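Transcriptional regulator AcuR (Rhodobacter sphaeroides 2.4.1, PDB 3BRU) represses transcription of its own operon as a TetR-family DNA-binding regulator, probably by binding two operator sequences in the promoter. Local coordinates at residues M114-M119 against P204-T209; R157-L162 against A184-W189. All blocks are in the same frame, centred on the assembly; numbering follows the deposited sequence.

Contact 1 (M114-M119 against P204-T209)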
# COMPACT_ATOMS: atom_id res chain seq x y z
N MSE A 114 -2.62 -19.22 -3.57
CA MSE A 114 -2.98 -19.45 -2.17
C MSE A 114 -3.38 -18.22 -1.38
O MSE A 114 -4.37 -18.24 -0.65
CB MSE A 114 -1.82 -20.11 -1.44
CG MSE A 114 -1.55 -21.52 -1.89
SE MSE A 114 -0.30 -22.54 -0.79
CE MSE A 114 1.07 -21.19 -0.50
N ALA A 115 -2.58 -17.16 -1.49
CA ALA A 115 -2.86 -15.92 -0.83
C ALA A 115 -4.19 -15.37 -1.34
O ALA A 115 -4.99 -14.90 -0.56
CB ALA A 115 -1.70 -14.91 -1.03
N GLU A 116 -4.43 -15.44 -2.65
CA GLU A 116 -5.74 -15.04 -3.20
C GLU A 116 -6.92 -15.88 -2.66
O GLU A 116 -7.99 -15.34 -2.34
CB GLU A 116 -5.70 -15.12 -4.71
CG GLU A 116 -7.05 -14.77 -5.39
CD GLU A 116 -6.98 -14.81 -6.93
OE1 GLU A 116 -5.83 -14.82 -7.49
OE2 GLU A 116 -8.08 -14.86 -7.57
N GLU A 117 -6.71 -17.20 -2.57
CA GLU A 117 -7.71 -18.10 -1.99
C GLU A 117 -8.03 -17.74 -0.55
O GLU A 117 -9.21 -17.77 -0.14
CB GLU A 117 -7.26 -19.56 -2.09
CG GLU A 117 -7.37 -20.12 -3.51
CD GLU A 117 -6.54 -21.40 -3.76
OE1 GLU A 117 -5.82 -21.86 -2.84
OE2 GLU A 117 -6.65 -21.96 -4.89
N GLY A 118 -7.00 -17.40 0.22
CA GLY A 118 -7.16 -16.92 1.57
C GLY A 118 -7.99 -15.65 1.59
O GLY A 118 -8.95 -15.56 2.34
N MSE A 119 -7.62 -14.67 0.78
CA MSE A 119 -8.37 -13.40 0.72
C MSE A 119 -9.82 -13.57 0.27
O MSE A 119 -10.70 -12.85 0.75
CB MSE A 119 -7.69 -12.37 -0.18
CG MSE A 119 -6.42 -11.72 0.34
SE MSE A 119 -6.02 -10.24 -0.91
CE MSE A 119 -7.47 -8.95 -0.40
N PRO A 204 -6.84 -6.81 -9.31
CA PRO A 204 -5.51 -6.19 -9.17
C PRO A 204 -4.40 -7.19 -8.88
O PRO A 204 -3.24 -6.93 -9.22
CB PRO A 204 -5.69 -5.23 -7.99
CG PRO A 204 -7.17 -5.01 -7.89
CD PRO A 204 -7.77 -6.31 -8.27
N LEU A 205 -4.74 -8.32 -8.25
CA LEU A 205 -3.81 -9.38 -8.03
C LEU A 205 -3.38 -9.98 -9.35
O LEU A 205 -2.17 -10.19 -9.55
CB LEU A 205 -4.42 -10.48 -7.14
CG LEU A 205 -4.93 -10.04 -5.76
CD1 LEU A 205 -5.48 -11.26 -5.00
CD2 LEU A 205 -3.83 -9.32 -4.98
N HIS A 206 -4.33 -10.25 -10.25
CA HIS A 206 -4.04 -10.92 -11.50
C HIS A 206 -3.26 -9.96 -12.40
O HIS A 206 -2.32 -10.34 -13.11
CB HIS A 206 -5.31 -11.35 -12.23
CG HIS A 206 -6.22 -12.24 -11.43
ND1 HIS A 206 -7.57 -12.35 -11.68
CD2 HIS A 206 -5.96 -13.08 -10.39
CE1 HIS A 206 -8.11 -13.22 -10.84
NE2 HIS A 206 -7.16 -13.66 -10.04
N SER A 207 -3.67 -8.71 -12.35
CA SER A 207 -3.05 -7.65 -13.13
C SER A 207 -1.59 -7.47 -12.74
O SER A 207 -0.72 -7.42 -13.61
CB SER A 207 -3.81 -6.35 -12.92
OG SER A 207 -3.36 -5.45 -13.89
N PHE A 208 -1.33 -7.39 -11.44
CA PHE A 208 0.05 -7.33 -10.96
C PHE A 208 0.93 -8.54 -11.39
O PHE A 208 2.04 -8.35 -11.89
CB PHE A 208 0.13 -7.12 -9.44
CG PHE A 208 1.50 -7.43 -8.88
CD1 PHE A 208 2.58 -6.58 -9.14
CD2 PHE A 208 1.72 -8.62 -8.19
CE1 PHE A 208 3.85 -6.88 -8.70
CE2 PHE A 208 3.01 -8.94 -7.73
CZ PHE A 208 4.08 -8.05 -7.98
N THR A 209 0.45 -9.77 -11.19
CA THR A 209 1.29 -10.95 -11.44
C THR A 209 1.48 -11.24 -12.92
O THR A 209 2.54 -11.71 -13.36
CB THR A 209 0.76 -12.24 -10.69
OG1 THR A 209 -0.55 -12.57 -11.14
CG2 THR A 209 0.75 -12.04 -9.18

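Contact 2 (R157-L162 against A184-W189)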
# COMPACT_ATOMS: atom_id res chain seq x y z
N ARG A 157 14.16 -11.75 1.64
CA ARG A 157 15.28 -12.71 1.68
C ARG A 157 14.87 -14.11 1.22
O ARG A 157 15.65 -14.82 0.55
CB ARG A 157 15.83 -12.83 3.10
CG ARG A 157 17.11 -12.15 3.34
CD ARG A 157 17.62 -12.39 4.78
NE ARG A 157 16.95 -11.52 5.75
CZ ARG A 157 16.14 -11.96 6.72
NH1 ARG A 157 15.90 -13.27 6.90
NH2 ARG A 157 15.56 -11.06 7.50
N ARG A 158 13.67 -14.55 1.59
CA ARG A 158 13.22 -15.88 1.18
C ARG A 158 12.97 -15.91 -0.33
O ARG A 158 13.29 -16.89 -1.00
CB ARG A 158 11.97 -16.30 1.95
CG ARG A 158 12.21 -16.47 3.43
CD ARG A 158 10.96 -17.05 4.10
NE ARG A 158 10.73 -18.44 3.72
CZ ARG A 158 9.87 -19.27 4.31
NH1 ARG A 158 9.10 -18.86 5.32
NH2 ARG A 158 9.78 -20.53 3.88
N THR A 159 12.44 -14.81 -0.85
CA THR A 159 12.07 -14.65 -2.25
C THR A 159 13.30 -14.52 -3.16
O THR A 159 13.31 -15.13 -4.23
CB THR A 159 11.10 -13.46 -2.39
OG1 THR A 159 10.05 -13.67 -1.45
CG2 THR A 159 10.50 -13.35 -3.78
N ALA A 160 14.31 -13.76 -2.75
CA ALA A 160 15.57 -13.67 -3.47
C ALA A 160 16.24 -15.04 -3.57
O ALA A 160 16.78 -15.40 -4.61
CB ALA A 160 16.49 -12.69 -2.82
N GLN A 161 16.17 -15.81 -2.50
CA GLN A 161 16.72 -17.17 -2.51
C GLN A 161 15.97 -18.02 -3.55
O GLN A 161 16.58 -18.73 -4.32
CB GLN A 161 16.66 -17.79 -1.13
CG GLN A 161 17.29 -19.17 -1.02
CD GLN A 161 16.74 -19.96 0.18
OE1 GLN A 161 16.03 -19.41 1.05
NE2 GLN A 161 17.07 -21.26 0.24
N LEU A 162 14.64 -17.87 -3.60
CA LEU A 162 13.81 -18.49 -4.63
C LEU A 162 14.29 -18.11 -6.03
O LEU A 162 14.49 -18.99 -6.89
CB LEU A 162 12.35 -18.09 -4.46
CG LEU A 162 11.32 -18.83 -5.31
CD1 LEU A 162 11.62 -20.33 -5.29
CD2 LEU A 162 9.89 -18.61 -4.79
N ALA A 184 11.26 -5.65 -5.60
CA ALA A 184 10.18 -5.19 -6.47
C ALA A 184 8.93 -6.06 -6.35
O ALA A 184 7.84 -5.50 -6.29
CB ALA A 184 10.63 -5.06 -7.90
N PHE A 185 9.06 -7.41 -6.28
CA PHE A 185 7.91 -8.28 -6.00
C PHE A 185 7.11 -7.86 -4.74
O PHE A 185 5.89 -7.72 -4.82
CB PHE A 185 8.26 -9.78 -5.88
CG PHE A 185 7.05 -10.67 -5.63
CD1 PHE A 185 6.28 -11.13 -6.69
CD2 PHE A 185 6.62 -10.96 -4.34
CE1 PHE A 185 5.13 -11.91 -6.47
CE2 PHE A 185 5.46 -11.72 -4.11
CZ PHE A 185 4.72 -12.21 -5.18
N TRP A 186 7.78 -7.68 -3.60
CA TRP A 186 7.08 -7.35 -2.35
C TRP A 186 6.49 -5.93 -2.31
O TRP A 186 5.39 -5.73 -1.73
CB TRP A 186 7.92 -7.71 -1.10
CG TRP A 186 7.89 -9.22 -0.92
CD1 TRP A 186 8.84 -10.11 -1.31
CD2 TRP A 186 6.79 -10.00 -0.40
NE1 TRP A 186 8.41 -11.41 -1.06
CE2 TRP A 186 7.16 -11.36 -0.51
CE3 TRP A 186 5.53 -9.67 0.14
CZ2 TRP A 186 6.33 -12.40 -0.06
CZ3 TRP A 186 4.69 -10.71 0.56
CH2 TRP A 186 5.11 -12.05 0.46
N ILE A 187 7.18 -4.97 -2.93
CA ILE A 187 6.62 -3.62 -3.16
C ILE A 187 5.29 -3.75 -3.95
O ILE A 187 4.26 -3.23 -3.55
CB ILE A 187 7.59 -2.68 -3.96
CG1 ILE A 187 8.82 -2.25 -3.15
CG2 ILE A 187 6.81 -1.48 -4.57
CD1 ILE A 187 9.90 -1.53 -3.99
N GLY A 188 5.33 -4.46 -5.07
CA GLY A 188 4.17 -4.55 -5.95
C GLY A 188 3.03 -5.37 -5.40
O GLY A 188 1.85 -4.99 -5.54
N TRP A 189 3.37 -6.48 -4.75
CA TRP A 189 2.36 -7.38 -4.14
C TRP A 189 1.56 -6.76 -3.00
O TRP A 189 0.39 -6.97 -2.87
CB TRP A 189 3.03 -8.67 -3.69
CG TRP A 189 2.14 -9.66 -3.10
CD1 TRP A 189 2.13 -10.07 -1.81
CD2 TRP A 189 1.11 -10.39 -3.76
NE1 TRP A 189 1.17 -11.04 -1.61
CE2 TRP A 189 0.51 -11.24 -2.80
CE3 TRP A 189 0.59 -10.39 -5.07
CZ2 TRP A 189 -0.55 -12.12 -3.11
CZ3 TRP A 189 -0.47 -11.26 -5.38
CH2 TRP A 189 -1.02 -12.11 -4.40

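Contact 1 (M114-M119 against P204-T209)
Glu116 and Leu205 are the residues whose CA atoms come nearest, 7.7 Å apart, on two helical segments that run nearly antiparallel (168°) with axes 11.6 Å apart, a separation that side chains have to span. Glu116 and His206 meet across it. The CG of Glu116 stands anti to the backbone N and the chain continues extended, which carries the carboxylate out to the rim of the His206 ring. There His206 NE2 donates to Glu116 OE2 at 2.9 Å, with an N-H...O angle of 152°. The acceptor is met on its syn side, but the donor lies out of the carboxylate plane, and the two planes are 43° apart, so the groups are twisted rather than coplanar. Nearer the backbone than the carboxylate, Glu116 CG rests on Leu205 CD1 at 3.9 Å, and the same methyl meets the selenium of selenomethionine Met119, SE to CD1 4.2 Å. Pro202 also packs against Glu116. With the carboxylate cut back to an alanine here, His206 NE2 would probably lose this acceptor and one flank of the Leu205 methyl its cover. A carboxylate so near the imidazole would be expected to favour its protonated form, adding charge attraction to the His-carboxylate hydrogen bond between helices 104-120 and 203-212.

Contact 2 (R157-L162 against A184-W189)
Thr159 OG1 lies anti to its own carbonyl carbon (chi1 -52°), and the Trp186 indole is placed likewise, its CG anti to the carbonyl carbon; these two settings bring the hydroxyl to the nitrogen edge of the indole. Trp186 NE1 donates to Thr159 OG1 at 2.8 Å, and the N-H...O angle of 172° makes the bond almost straight. The oxygen is only 4° out of the indole plane, so the approach is edge-on, and Thr159 CB sits in the same plane, 3.6 Å from Trp186 NE1. The hydroxyl also hydrogen-bonds Trp155 O, one turn back on its own helix, which ties down its rotation while it accepts from the indole. Both residues are buried, and the pair gives the indole N-H an acceptor inside the all-helical C-terminal domain of this TetR-family repressor, where helix 143-167 packs beside helix 178-199. The CA atoms of Thr159 and Phe185 are 8.5 Å apart, and the long indole bridges much of the gap. One face of the Trp186 ring carries Phe185 CD2, 3.7 Å above the plane and displaced toward the rim. The ring of Trp155 meets the indole as well. From helix 74-97, Phe97 packs on Thr159 and Phe89 on Trp186.

From the N terminus, the chain passes the predicted DNA-binding helix-turn-helix before entering helix 104-120, the first half of contact 1. It then runs through helix 143-167 and helix 178-199, which contact 2 joins, 21 residues separating its segments, and reaches helix 203-212, where contact 1 closes the larger loop. Contact 2 is thus nested inside contact 1, both within the tetracyclin repressor-like C-terminal domain. Their centres are about 15 Å apart, yet they touch: Phe208 CE1 lies 3.6 Å from Gly188 CA, and Ala115 CB 3.7 Å from Trp189 CZ2. Helix 178-199 therefore meets both partners of contact 1. Both contacts also reach the second subunit, whose Ile187 packs on Phe208.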